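Local coordinates for probable branched-chain amino acid ABC transporter, amino acid binding protein (PDB 3LKB) that probably binds branched-chain amino acids, valine among them, and hands them to an ABC importer, as a member of the leucine-binding protein family, at residues 131-136 / 201-206; 160-165 / 376-381; 176-181 / 192-197; 315-320 / 345-350. The protein carries 2 engineered substitutions. All coordinates share one frame; numbering follows the deposited sequence.

Interaction 1. Residues 131-136 / 201-206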
loop_
_atom_site.group_PDB
_atom_site.type_symbol
_atom_site.label_atom_id
_atom_site.label_comp_id
_atom_site.label_asym_id
_atom_site.label_seq_id
_atom_site.Cartn_x
_atom_site.Cartn_y
_atom_site.Cartn_z
ATOM N N VAL A 131 16.922 -17.989 -16.035
ATOM C CA VAL A 131 17.553 -19.047 -16.778
ATOM C C VAL A 131 16.667 -20.305 -16.884
ATOM O O VAL A 131 16.635 -20.934 -17.879
ATOM C CB VAL A 131 18.967 -19.386 -16.204
ATOM C CG1 VAL A 131 19.570 -20.516 -16.846
ATOM C CG2 VAL A 131 19.838 -18.245 -16.230
ATOM N N ALA A 132 15.937 -20.629 -15.844
ATOM C CA ALA A 132 15.045 -21.746 -15.917
ATOM C C ALA A 132 13.955 -21.514 -16.957
ATOM O O ALA A 132 13.674 -22.377 -17.727
ATOM C CB ALA A 132 14.478 -22.109 -14.566
ATOM N N LEU A 133 13.371 -20.347 -16.933
ATOM C CA LEU A 133 12.442 -19.912 -17.971
ATOM C C LEU A 133 13.029 -19.932 -19.419
ATOM O O LEU A 133 12.344 -20.328 -20.376
ATOM C CB LEU A 133 11.957 -18.477 -17.665
ATOM C CG LEU A 133 11.060 -18.355 -16.436
ATOM C CD1 LEU A 133 10.916 -16.935 -16.058
ATOM C CD2 LEU A 133 9.679 -19.061 -16.623
ATOM N N LEU A 134 14.252 -19.460 -19.583
ATOM C CA LEU A 134 14.879 -19.493 -20.897
ATOM C C LEU A 134 15.060 -20.908 -21.352
ATOM O O LEU A 134 14.909 -21.168 -22.551
ATOM C CB LEU A 134 16.222 -18.782 -20.939
ATOM C CG LEU A 134 16.187 -17.262 -20.719
ATOM C CD1 LEU A 134 17.594 -16.687 -20.585
ATOM C CD2 LEU A 134 15.436 -16.547 -21.813
ATOM N N GLU A 135 15.362 -21.820 -20.420
ATOM C CA GLU A 135 15.546 -23.201 -20.796
ATOM C C GLU A 135 14.214 -23.677 -21.331
ATOM O O GLU A 135 14.122 -24.251 -22.413
ATOM C CB GLU A 135 15.940 -24.052 -19.605
ATOM C CG GLU A 135 17.434 -24.067 -19.323
ATOM C CD GLU A 135 17.842 -25.190 -18.333
ATOM O OE1 GLU A 135 18.043 -24.830 -17.127
ATOM O OE2 GLU A 135 17.940 -26.396 -18.766
ATOM N N TYR A 136 13.163 -23.381 -20.582
ATOM C CA TYR A 136 11.829 -23.748 -20.974
ATOM C C TYR A 136 11.522 -23.146 -22.372
ATOM O O TYR A 136 10.988 -23.842 -23.226
ATOM C CB TYR A 136 10.845 -23.270 -19.910
ATOM C CG TYR A 136 9.439 -23.679 -20.196
ATOM C CD1 TYR A 136 8.885 -24.773 -19.571
ATOM C CD2 TYR A 136 8.684 -23.004 -21.135
ATOM C CE1 TYR A 136 7.587 -25.189 -19.864
ATOM C CE2 TYR A 136 7.385 -23.394 -21.429
ATOM C CZ TYR A 136 6.862 -24.486 -20.793
ATOM O OH TYR A 136 5.603 -24.878 -21.059
ATOM N N TYR A 201 8.641 -14.240 -27.290
ATOM C CA TYR A 201 8.570 -14.570 -25.894
ATOM C C TYR A 201 9.033 -13.347 -25.179
ATOM O O TYR A 201 10.096 -12.820 -25.479
ATOM C CB TYR A 201 9.522 -15.704 -25.564
ATOM C CG TYR A 201 9.092 -17.022 -26.137
ATOM C CD1 TYR A 201 8.384 -17.937 -25.359
ATOM C CD2 TYR A 201 9.403 -17.366 -27.456
ATOM C CE1 TYR A 201 7.983 -19.154 -25.886
ATOM C CE2 TYR A 201 9.017 -18.606 -27.999
ATOM C CZ TYR A 201 8.311 -19.489 -27.210
ATOM O OH TYR A 201 7.914 -20.701 -27.726
ATOM N N VAL A 202 8.245 -12.895 -24.235
ATOM C CA VAL A 202 8.689 -11.834 -23.365
ATOM C C VAL A 202 8.876 -12.367 -21.944
ATOM O O VAL A 202 7.950 -12.927 -21.349
ATOM C CB VAL A 202 7.664 -10.683 -23.326
ATOM C CG1 VAL A 202 8.210 -9.535 -22.563
ATOM C CG2 VAL A 202 7.335 -10.272 -24.682
ATOM N N VAL A 203 10.075 -12.192 -21.410
ATOM C CA VAL A 203 10.335 -12.601 -20.042
ATOM C C VAL A 203 10.336 -11.373 -19.165
ATOM O O VAL A 203 11.044 -10.420 -19.461
ATOM C CB VAL A 203 11.690 -13.285 -19.932
ATOM C CG1 VAL A 203 12.065 -13.522 -18.464
ATOM C CG2 VAL A 203 11.649 -14.571 -20.713
ATOM N N HIS A 204 9.569 -11.415 -18.075
ATOM C CA HIS A 204 9.469 -10.261 -17.151
ATOM C C HIS A 204 10.221 -10.438 -15.841
ATOM O O HIS A 204 10.149 -11.481 -15.209
ATOM C CB HIS A 204 8.008 -10.041 -16.783
ATOM C CG HIS A 204 7.168 -9.493 -17.896
ATOM N ND1 HIS A 204 6.584 -10.294 -18.863
ATOM C CD2 HIS A 204 6.809 -8.221 -18.196
ATOM C CE1 HIS A 204 5.871 -9.547 -19.684
ATOM N NE2 HIS A 204 5.992 -8.286 -19.303
ATOM N N GLN A 205 10.897 -9.388 -15.396
ATOM C CA GLN A 205 11.392 -9.322 -14.023
ATOM C C GLN A 205 10.822 -8.080 -13.382
ATOM O O GLN A 205 11.324 -6.969 -13.547
ATOM C CB GLN A 205 12.919 -9.264 -14.009
ATOM C CG GLN A 205 13.542 -8.831 -12.683
ATOM C CD GLN A 205 13.470 -9.897 -11.540
ATOM O OE1 GLN A 205 12.678 -10.837 -11.579
ATOM N NE2 GLN A 205 14.294 -9.709 -10.507
ATOM N N ASN A 206 9.791 -8.250 -12.586
ATOM C CA ASN A 206 9.073 -7.093 -12.103
ATOM C C ASN A 206 8.171 -7.495 -10.953
ATOM O O ASN A 206 8.163 -8.673 -10.570
ATOM C CB ASN A 206 8.239 -6.588 -13.277
ATOM C CG ASN A 206 8.197 -5.078 -13.364
ATOM O OD1 ASN A 206 8.203 -4.401 -12.339
ATOM N ND2 ASN A 206 8.165 -4.542 -14.591
#
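L133 and L134 each set one methyl against V203, and these two meetings carry the contact between 131-136 and 201-206, part of a helix-on-sheet layer in one alpha/beta lobe of the periplasmic binding protein fold. The valine divides its branches between the two leucines. L133 CD1 lies 4.3 Å from V203 CG1, and L134 CD2 comes to 4.4 Å from V203 CG2. The CB of V203 points toward the helix, and with CG1 anti to the backbone N (chi1 171°) one methyl falls beside L133 and the other beside L134. At such spacings the contact is loose van der Waals packing, with the nearest CA atoms, those of L133 and V203, 7.9 Å apart.

The next shell fixes both sides. V203 is pinned by backbone hydrogen bonds to A147 and V149 of the adjacent parallel strand, while L133 also packs on L228 of strand 226-229. L134 touches A163, A166 and L170 as well, so it lies between the strand and helix 160-170. Polar side chains near both ends of the strand are tied elsewhere: Y201 OH is hydrogen-bonded to E140 OE2, and Q205 NE2 to the carbonyl oxygen of F155, a residue of the valine pocket. Beyond the strand's last residue, N206 ND2 is hydrogen-bonded to V180 O.

Interaction 2. Residues 160-165 / 376-381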
loop_
_atom_site.group_PDB
_atom_site.type_symbol
_atom_site.label_atom_id
_atom_site.label_comp_id
_atom_site.label_asym_id
_atom_site.label_seq_id
_atom_site.Cartn_x
_atom_site.Cartn_y
_atom_site.Cartn_z
ATOM N N VAL A 160 19.604 -9.857 -15.548
ATOM C CA VAL A 160 19.913 -9.551 -16.953
ATOM C C VAL A 160 21.208 -10.185 -17.507
ATOM O O VAL A 160 21.176 -10.832 -18.546
ATOM C CB VAL A 160 19.835 -8.054 -17.173
ATOM C CG1 VAL A 160 20.248 -7.673 -18.587
ATOM C CG2 VAL A 160 18.409 -7.634 -16.930
ATOM N N GLU A 161 22.336 -10.041 -16.816
ATOM C CA GLU A 161 23.575 -10.671 -17.276
ATOM C C GLU A 161 23.564 -12.215 -17.342
ATOM O O GLU A 161 24.057 -12.794 -18.319
ATOM C CB GLU A 161 24.769 -10.154 -16.486
ATOM C CG GLU A 161 25.178 -8.714 -16.952
ATOM C CD GLU A 161 25.177 -8.508 -18.522
ATOM O OE1 GLU A 161 25.973 -9.214 -19.230
ATOM O OE2 GLU A 161 24.386 -7.634 -19.008
ATOM N N ASP A 162 22.985 -12.881 -16.345
ATOM C CA ASP A 162 22.879 -14.336 -16.404
ATOM C C ASP A 162 21.974 -14.767 -17.532
ATOM O O ASP A 162 22.203 -15.796 -18.157
ATOM C CB ASP A 162 22.487 -14.932 -15.038
ATOM C CG ASP A 162 23.589 -14.735 -13.996
ATOM O OD1 ASP A 162 24.774 -14.818 -14.367
ATOM O OD2 ASP A 162 23.309 -14.461 -12.815
ATOM N N ALA A 163 20.991 -13.943 -17.861
ATOM C CA ALA A 163 20.105 -14.263 -18.977
ATOM C C ALA A 163 20.813 -14.146 -20.330
ATOM O O ALA A 163 20.620 -14.969 -21.209
ATOM C CB ALA A 163 18.885 -13.389 -18.946
ATOM N N ARG A 164 21.630 -13.113 -20.499
ATOM C CA ARG A 164 22.307 -12.928 -21.758
ATOM C C ARG A 164 23.219 -14.124 -21.971
ATOM O O ARG A 164 23.202 -14.775 -23.045
ATOM C CB ARG A 164 23.096 -11.615 -21.808
ATOM C CG ARG A 164 22.226 -10.353 -21.826
ATOM C CD ARG A 164 23.085 -9.138 -22.232
ATOM N NE ARG A 164 22.461 -7.810 -22.092
ATOM C CZ ARG A 164 21.736 -7.219 -23.050
ATOM N NH1 ARG A 164 21.517 -7.860 -24.196
ATOM N NH2 ARG A 164 21.212 -5.996 -22.863
ATOM N N LYS A 165 24.006 -14.454 -20.961
ATOM C CA LYS A 165 24.895 -15.543 -21.220
ATOM C C LYS A 165 24.183 -16.883 -21.366
ATOM O O LYS A 165 24.630 -17.688 -22.162
ATOM C CB LYS A 165 26.154 -15.553 -20.339
ATOM C CG LYS A 165 26.000 -15.818 -18.924
ATOM C CD LYS A 165 26.211 -14.520 -18.113
ATOM C CE LYS A 165 27.579 -13.901 -18.302
ATOM N NZ LYS A 165 28.308 -13.844 -16.988
ATOM N N ALA A 376 21.183 -26.527 -13.741
ATOM C CA ALA A 376 22.625 -26.638 -13.930
ATOM C C ALA A 376 23.136 -25.560 -14.908
ATOM O O ALA A 376 24.239 -25.001 -14.703
ATOM C CB ALA A 376 22.983 -28.028 -14.412
ATOM N N LEU A 377 22.359 -25.248 -15.955
ATOM C CA LEU A 377 22.716 -24.109 -16.829
ATOM C C LEU A 377 23.029 -22.790 -16.052
ATOM O O LEU A 377 24.053 -22.120 -16.288
ATOM C CB LEU A 377 21.638 -23.852 -17.867
ATOM C CG LEU A 377 21.953 -22.726 -18.876
ATOM C CD1 LEU A 377 23.342 -22.904 -19.497
ATOM C CD2 LEU A 377 20.916 -22.659 -20.003
ATOM N N PHE A 378 22.142 -22.413 -15.143
ATOM C CA PHE A 378 22.408 -21.298 -14.248
ATOM C C PHE A 378 23.774 -21.407 -13.582
ATOM O O PHE A 378 24.514 -20.412 -13.487
ATOM C CB PHE A 378 21.330 -21.164 -13.166
ATOM C CG PHE A 378 21.780 -20.357 -11.975
ATOM C CD1 PHE A 378 22.050 -19.011 -12.097
ATOM C CD2 PHE A 378 21.962 -20.954 -10.748
ATOM C CE1 PHE A 378 22.494 -18.253 -11.001
ATOM C CE2 PHE A 378 22.383 -20.204 -9.668
ATOM C CZ PHE A 378 22.669 -18.849 -9.797
ATOM N N ARG A 379 24.114 -22.592 -13.089
ATOM C CA ARG A 379 25.399 -22.699 -12.417
ATOM C C ARG A 379 26.570 -22.577 -13.410
ATOM O O ARG A 379 27.544 -21.893 -13.097
ATOM C CB ARG A 379 25.494 -23.935 -11.533
ATOM C CG ARG A 379 24.567 -23.930 -10.375
ATOM C CD ARG A 379 24.269 -25.330 -9.922
ATOM N NE ARG A 379 23.466 -25.390 -8.690
ATOM C CZ ARG A 379 22.190 -24.985 -8.554
ATOM N NH1 ARG A 379 21.510 -24.476 -9.569
ATOM N NH2 ARG A 379 21.574 -25.126 -7.391
ATOM N N LYS A 380 26.467 -23.164 -14.612
ATOM C CA LYS A 380 27.548 -22.920 -15.578
ATOM C C LYS A 380 27.743 -21.440 -15.931
ATOM O O LYS A 380 28.843 -20.944 -15.826
ATOM C CB LYS A 380 27.539 -23.814 -16.835
ATOM C CG LYS A 380 26.255 -23.883 -17.602
ATOM C CD LYS A 380 25.406 -25.226 -17.342
ATOM C CE LYS A 380 25.741 -26.442 -18.296
ATOM N NZ LYS A 380 24.575 -27.292 -18.680
ATOM N N VAL A 381 26.684 -20.729 -16.312
ATOM C CA VAL A 381 26.867 -19.327 -16.704
ATOM C C VAL A 381 27.286 -18.446 -15.542
ATOM O O VAL A 381 28.008 -17.464 -15.728
ATOM C CB VAL A 381 25.665 -18.726 -17.493
ATOM C CG1 VAL A 381 25.303 -19.663 -18.662
ATOM C CG2 VAL A 381 24.452 -18.435 -16.595
#
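The F378 ring presents its edge to D162: carboxylate oxygen OD2 lies near the ring plane, 4.3 Å from CE1. Another edge position of the same ring is taken by R379 NH1, also in plane, which forms a salt bridge with E128. D162 OD2 has its hydrogen bond elsewhere, to S127 OG of helix 126-140. The helical segments 160-165 and 376-381 cross here nearly at right angles (102°), with axes 9.7 Å apart. V381 fills the crossing. Its CG2 sits 3.8 Å from D162 O, and its CB and CG1 lie against K165 CG; the lysine beyond CG is doubtful, because its CD clashes in the model. Replacing K165 by a glycine removes that methylene and would probably leave V381 uncovered on one side, opening a gap between the helices. Between these segments the contact is thus chiefly V381 against K165 CG and D162 O, while the carboxylate beside the phenyl edge, where ring hydrogens carry slight positive charge, may add a weak attraction.

Interaction 3. Residues 176-181 / 192-197; sequences DVQEVG and KRFEQA
F194 brings its ring to D176 and Q178 by placing CG anti to its own carbonyl carbon (chi1 -73°), with the ring nearly eclipsed about the next bond (chi2 3°). The phenyl thereby reaches across from helix 188-196 to strand 173-179, the outermost strand at this side of the sheet. Strand, helix and the following strand 201-205 form a beta-alpha-beta crossover that skips one strand, 145-150, lying between the two parallel ones. D176 and Q178 alternate with V177, which turns its side chain from the helix, and so both present their chains to F194.

D176 approaches the ring by its methylene, CB 4.0 Å from F194 CE1, and by its carboxylate, whose OD2 stands in the ring plane at the edge. Q178 bends at chi2 and brings CG to 4.1 Å from F194 CZ. Carboxylate and phenyl planes are 66° apart. The two strand side chains are also joined by a weak hydrogen bond, Q178 NE2 to D176 OD2 at 3.4 Å. Inward, F194 packs on A147 and V149 of the middle strand, and on V199 and M225.

R193 heads for the strand but remains short of a salt bridge, with NE 6.2 Å from D176 OD2. Its guanidinium instead serves its own helix: R193 NH2 donates in its plane to Q196 OE1 at 3.0 Å, from above the amide's carbonyl plane.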
loop_
_atom_site.group_PDB
_atom_site.type_symbol
_atom_site.label_atom_id
_atom_site.label_comp_id
_atom_site.label_asym_id
_atom_site.label_seq_id
_atom_site.Cartn_x
_atom_site.Cartn_y
_atom_site.Cartn_z
ATOM N N ASP A 176 15.833 -7.259 -27.259
ATOM C CA ASP A 176 15.751 -5.997 -26.564
ATOM C C ASP A 176 15.694 -6.272 -25.096
ATOM O O ASP A 176 15.303 -7.378 -24.682
ATOM C CB ASP A 176 14.493 -5.237 -26.991
ATOM C CG ASP A 176 14.682 -3.723 -26.961
ATOM O OD1 ASP A 176 15.717 -3.280 -26.417
ATOM O OD2 ASP A 176 13.786 -2.983 -27.479
ATOM N N VAL A 177 16.147 -5.293 -24.324
ATOM C CA VAL A 177 15.803 -5.169 -22.935
ATOM C C VAL A 177 15.381 -3.750 -22.560
ATOM O O VAL A 177 16.101 -2.745 -22.766
ATOM C CB VAL A 177 16.812 -5.876 -21.955
ATOM C CG1 VAL A 177 18.004 -6.466 -22.665
ATOM C CG2 VAL A 177 17.198 -5.041 -20.737
ATOM N N GLN A 178 14.161 -3.707 -22.053
ATOM C CA GLN A 178 13.460 -2.513 -21.690
ATOM C C GLN A 178 13.142 -2.488 -20.198
ATOM O O GLN A 178 12.741 -3.488 -19.609
ATOM C CB GLN A 178 12.110 -2.483 -22.401
ATOM C CG GLN A 178 12.124 -2.161 -23.881
ATOM C CD GLN A 178 12.571 -0.756 -24.176
ATOM O OE1 GLN A 178 12.080 0.202 -23.586
ATOM N NE2 GLN A 178 13.521 -0.627 -25.096
ATOM N N GLU A 179 13.217 -1.329 -19.619
ATOM C CA GLU A 179 12.880 -1.062 -18.275
ATOM C C GLU A 179 11.490 -0.452 -18.225
ATOM O O GLU A 179 11.267 0.515 -18.834
ATOM C CB GLU A 179 13.970 -0.177 -17.661
ATOM C CG GLU A 179 15.097 -0.988 -17.050
ATOM C CD GLU A 179 16.396 -0.253 -16.691
ATOM O OE1 GLU A 179 16.385 0.822 -16.119
ATOM O OE2 GLU A 179 17.467 -0.788 -16.938
ATOM N N VAL A 180 10.563 -1.089 -17.532
ATOM C CA VAL A 180 9.212 -0.591 -17.324
ATOM C C VAL A 180 8.799 -0.638 -15.853
ATOM O O VAL A 180 8.788 -1.660 -15.244
ATOM C CB VAL A 180 8.151 -1.338 -18.194
ATOM C CG1 VAL A 180 6.807 -0.803 -18.041
ATOM C CG2 VAL A 180 8.538 -1.420 -19.592
ATOM N N GLY A 181 8.446 0.512 -15.308
ATOM C CA GLY A 181 7.988 0.645 -13.944
ATOM C C GLY A 181 6.512 0.787 -13.723
ATOM O O GLY A 181 5.754 0.595 -14.603
ATOM N N LYS A 192 4.415 -2.861 -29.814
ATOM C CA LYS A 192 4.563 -2.700 -31.291
ATOM C C LYS A 192 6.029 -2.810 -31.748
ATOM O O LYS A 192 6.300 -3.408 -32.757
ATOM C CB LYS A 192 3.983 -1.361 -31.767
ATOM C CG LYS A 192 2.632 -1.366 -32.442
ATOM C CD LYS A 192 1.609 -2.280 -31.820
ATOM C CE LYS A 192 0.191 -1.634 -31.912
ATOM N NZ LYS A 192 -0.635 -1.820 -33.170
ATOM N N ARG A 193 6.955 -2.257 -30.974
ATOM C CA ARG A 193 8.393 -2.440 -31.169
ATOM C C ARG A 193 8.785 -3.921 -31.180
ATOM O O ARG A 193 9.483 -4.368 -32.099
ATOM C CB ARG A 193 9.183 -1.709 -30.071
ATOM C CG ARG A 193 10.051 -0.521 -30.505
ATOM C CD ARG A 193 11.251 -1.010 -31.364
ATOM N NE ARG A 193 10.843 -1.384 -32.741
ATOM C CZ ARG A 193 11.655 -1.770 -33.742
ATOM N NH1 ARG A 193 12.986 -1.869 -33.580
ATOM N NH2 ARG A 193 11.118 -2.055 -34.925
ATOM N N PHE A 194 8.323 -4.671 -30.175
ATOM C CA PHE A 194 8.579 -6.133 -30.059
ATOM C C PHE A 194 8.005 -6.918 -31.225
ATOM O O PHE A 194 8.655 -7.782 -31.777
ATOM C CB PHE A 194 7.983 -6.682 -28.757
ATOM C CG PHE A 194 8.748 -6.285 -27.516
ATOM C CD1 PHE A 194 9.863 -5.427 -27.590
ATOM C CD2 PHE A 194 8.325 -6.726 -26.271
ATOM C CE1 PHE A 194 10.579 -5.063 -26.459
ATOM C CE2 PHE A 194 9.022 -6.376 -25.100
ATOM C CZ PHE A 194 10.154 -5.542 -25.182
ATOM N N GLU A 195 6.773 -6.594 -31.593
ATOM C CA GLU A 195 6.128 -7.243 -32.694
ATOM C C GLU A 195 6.916 -6.986 -33.997
ATOM O O GLU A 195 7.075 -7.907 -34.763
ATOM C CB GLU A 195 4.674 -6.786 -32.813
ATOM C CG GLU A 195 4.193 -6.779 -34.266
ATOM C CD GLU A 195 2.734 -7.101 -34.414
ATOM O OE1 GLU A 195 1.942 -6.139 -34.566
ATOM O OE2 GLU A 195 2.375 -8.306 -34.372
ATOM N N GLN A 196 7.434 -5.767 -34.226
ATOM C CA GLN A 196 8.189 -5.471 -35.473
ATOM C C GLN A 196 9.470 -6.287 -35.562
ATOM O O GLN A 196 9.868 -6.779 -36.652
ATOM C CB GLN A 196 8.546 -3.985 -35.616
ATOM C CG GLN A 196 7.345 -3.113 -35.758
ATOM C CD GLN A 196 7.707 -1.634 -35.878
ATOM O OE1 GLN A 196 8.252 -1.027 -34.936
ATOM N NE2 GLN A 196 7.394 -1.036 -37.050
ATOM N N ALA A 197 10.101 -6.434 -34.405
ATOM C CA ALA A 197 11.375 -7.120 -34.308
ATOM C C ALA A 197 11.153 -8.614 -34.256
ATOM O O ALA A 197 12.102 -9.357 -34.128
ATOM C CB ALA A 197 12.126 -6.639 -33.075
#

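Interaction 4. Residues 315-320 / 345-350; sequences TVYQAI and FTKSEH
The loop running between the sodium-site residues D344 and T351 leans on helix 313-321 through F345 against I320, and a second touch follows at K347 and Y317. F345 CB lies 3.4 Å from I320 O, and the ring crosses the isoleucine obliquely, F345 CD2 being 3.8 Å from I320 CG2. That methyl stands anti to the backbone N of I320 and beside the carbonyl carbon, which puts it close to the phenyl. The ring also meets F120 edge-to-face, while N324 ND2 holds F345 O.

Further along, Y317 OH touches K347 CG at 3.4 Å, the two side chains crossing at about a right angle. A water at the edge of the tyrosine ring links the hydroxyl with K347 O, to which it donates weakly. T346 helps to shape the loop: its OG1 accepts from S348 N (3.0 Å) and E349 N (2.8 Å), an ST turn and ST motif together. An alanine in place of F345 removes the ring, which would probably open a gap beside I320 CG2 and F120. The F345 side chain, about 5 Å from the sodium ion, thus combines an apolar ring contact with a carbonyl oxygen, whereas the exposed K347 offers a methylene to a hydroxyl and shares a water bridge.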
loop_
_atom_site.group_PDB
_atom_site.type_symbol
_atom_site.label_atom_id
_atom_site.label_comp_id
_atom_site.label_asym_id
_atom_site.label_seq_id
_atom_site.Cartn_x
_atom_site.Cartn_y
_atom_site.Cartn_z
ATOM N N THR A 315 25.019 -16.802 17.854
ATOM C CA THR A 315 24.355 -18.070 18.088
ATOM C C THR A 315 23.338 -18.347 17.007
ATOM O O THR A 315 23.198 -19.521 16.589
ATOM C CB THR A 315 23.707 -18.186 19.463
ATOM O OG1 THR A 315 22.724 -17.153 19.630
ATOM C CG2 THR A 315 24.771 -18.010 20.530
ATOM N N VAL A 316 22.653 -17.288 16.564
ATOM C CA VAL A 316 21.683 -17.393 15.475
ATOM C C VAL A 316 22.370 -17.796 14.178
ATOM O O VAL A 316 21.854 -18.646 13.442
ATOM C CB VAL A 316 20.938 -16.081 15.244
ATOM C CG1 VAL A 316 20.355 -16.022 13.847
ATOM C CG2 VAL A 316 19.858 -15.918 16.258
ATOM N N TYR A 317 23.551 -17.207 13.928
ATOM C CA TYR A 317 24.392 -17.627 12.816
ATOM C C TYR A 317 24.638 -19.161 12.849
ATOM O O TYR A 317 24.420 -19.854 11.830
ATOM C CB TYR A 317 25.687 -16.790 12.716
ATOM C CG TYR A 317 26.668 -17.307 11.655
ATOM C CD1 TYR A 317 26.520 -16.964 10.309
ATOM C CD2 TYR A 317 27.724 -18.140 11.994
ATOM C CE1 TYR A 317 27.396 -17.443 9.318
ATOM C CE2 TYR A 317 28.611 -18.634 11.010
ATOM C CZ TYR A 317 28.417 -18.288 9.675
ATOM O OH TYR A 317 29.247 -18.753 8.677
ATOM N N GLN A 318 25.004 -19.690 14.025
ATOM C CA GLN A 318 25.396 -21.113 14.197
ATOM C C GLN A 318 24.217 -22.016 14.008
ATOM O O GLN A 318 24.327 -23.117 13.482
ATOM C CB GLN A 318 26.007 -21.370 15.584
ATOM C CG GLN A 318 27.374 -20.704 15.862
ATOM C CD GLN A 318 28.446 -21.186 14.892
ATOM O OE1 GLN A 318 28.447 -22.355 14.495
ATOM N NE2 GLN A 318 29.363 -20.288 14.498
ATOM N N ALA A 319 23.063 -21.549 14.449
ATOM C CA ALA A 319 21.805 -22.261 14.204
ATOM C C ALA A 319 21.505 -22.338 12.698
ATOM O O ALA A 319 21.094 -23.374 12.217
ATOM C CB ALA A 319 20.668 -21.588 14.957
ATOM N N ILE A 320 21.751 -21.279 11.941
ATOM C CA ILE A 320 21.440 -21.310 10.503
ATOM C C ILE A 320 22.348 -22.230 9.696
ATOM O O ILE A 320 21.859 -22.961 8.840
ATOM C CB ILE A 320 21.488 -19.863 9.904
ATOM C CG1 ILE A 320 20.266 -19.047 10.368
ATOM C CG2 ILE A 320 21.714 -19.841 8.369
ATOM C CD1 ILE A 320 20.561 -17.592 10.243
ATOM N N PHE A 345 20.827 -24.785 4.849
ATOM C CA PHE A 345 21.960 -23.906 4.687
ATOM C C PHE A 345 23.216 -24.567 5.273
ATOM O O PHE A 345 23.126 -25.427 6.141
ATOM C CB PHE A 345 21.732 -22.617 5.487
ATOM C CG PHE A 345 20.537 -21.802 5.048
ATOM C CD1 PHE A 345 20.541 -21.143 3.834
ATOM C CD2 PHE A 345 19.432 -21.669 5.873
ATOM C CE1 PHE A 345 19.458 -20.387 3.427
ATOM C CE2 PHE A 345 18.321 -20.891 5.462
ATOM C CZ PHE A 345 18.356 -20.252 4.259
ATOM N N THR A 346 24.377 -24.146 4.790
ATOM C CA THR A 346 25.616 -24.468 5.417
ATOM C C THR A 346 26.452 -23.214 5.273
ATOM O O THR A 346 26.045 -22.274 4.585
ATOM C CB THR A 346 26.401 -25.592 4.671
ATOM O OG1 THR A 346 26.870 -25.084 3.407
ATOM C CG2 THR A 346 25.589 -26.898 4.519
ATOM N N LYS A 347 27.650 -23.230 5.853
ATOM C CA LYS A 347 28.584 -22.118 5.666
ATOM C C LYS A 347 28.871 -21.759 4.223
ATOM O O LYS A 347 29.226 -20.627 3.917
ATOM C CB LYS A 347 29.893 -22.396 6.356
ATOM C CG LYS A 347 29.814 -22.009 7.796
ATOM C CD LYS A 347 29.820 -23.225 8.698
ATOM C CE LYS A 347 30.435 -22.907 10.078
ATOM N NZ LYS A 347 31.669 -22.076 9.949
ATOM N N SER A 348 28.725 -22.724 3.328
ATOM C CA SER A 348 29.093 -22.488 1.937
ATOM C C SER A 348 27.867 -22.545 1.031
ATOM O O SER A 348 27.946 -22.223 -0.154
ATOM C CB SER A 348 30.140 -23.512 1.505
ATOM O OG SER A 348 29.542 -24.782 1.517
ATOM N N GLU A 349 26.735 -22.959 1.583
ATOM C CA GLU A 349 25.494 -22.996 0.817
ATOM C C GLU A 349 24.453 -22.044 1.412
ATOM O O GLU A 349 23.872 -22.319 2.435
ATOM C CB GLU A 349 24.966 -24.424 0.663
ATOM C CG GLU A 349 25.651 -25.231 -0.491
ATOM C CD GLU A 349 25.455 -24.602 -1.912
ATOM O OE1 GLU A 349 24.277 -24.260 -2.273
ATOM O OE2 GLU A 349 26.478 -24.451 -2.656
ATOM N N HIS A 350 24.235 -20.923 0.744
ATOM C CA HIS A 350 23.487 -19.846 1.319
ATOM C C HIS A 350 22.091 -19.733 0.685
ATOM O O HIS A 350 21.424 -18.725 0.850
ATOM C CB HIS A 350 24.289 -18.549 1.135
ATOM C CG HIS A 350 25.286 -18.273 2.227
ATOM N ND1 HIS A 350 26.023 -19.259 2.852
ATOM C CD2 HIS A 350 25.662 -17.110 2.811
ATOM C CE1 HIS A 350 26.815 -18.725 3.756
ATOM N NE2 HIS A 350 26.625 -17.418 3.744
HETATM O O HOH W 1 29.061 -18.073 6.247
#

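In the fold
Interactions 1 to 3 gather round one lobe, whereas 315-320 / 345-350 lies about 31 Å from interaction 1, centre to centre, beside the sodium site. Interaction 1 is the buried one, purely aliphatic, with its strand in the middle of the sheet. Interaction 3 lies at that sheet's edge strand, where an aromatic ring shares its surroundings with charged and amide groups; F194 CD2 also reaches V202 CG2 (4.0 Å). Interaction 2 joins two helices instead of helix and sheet and backs onto interaction 1, V131 CG1 packing on L377 CG at 3.8 Å. Interactions 2, 3 and 4 are all partly buried and mix apolar with polar groups, but only interaction 4 employs a bridging water.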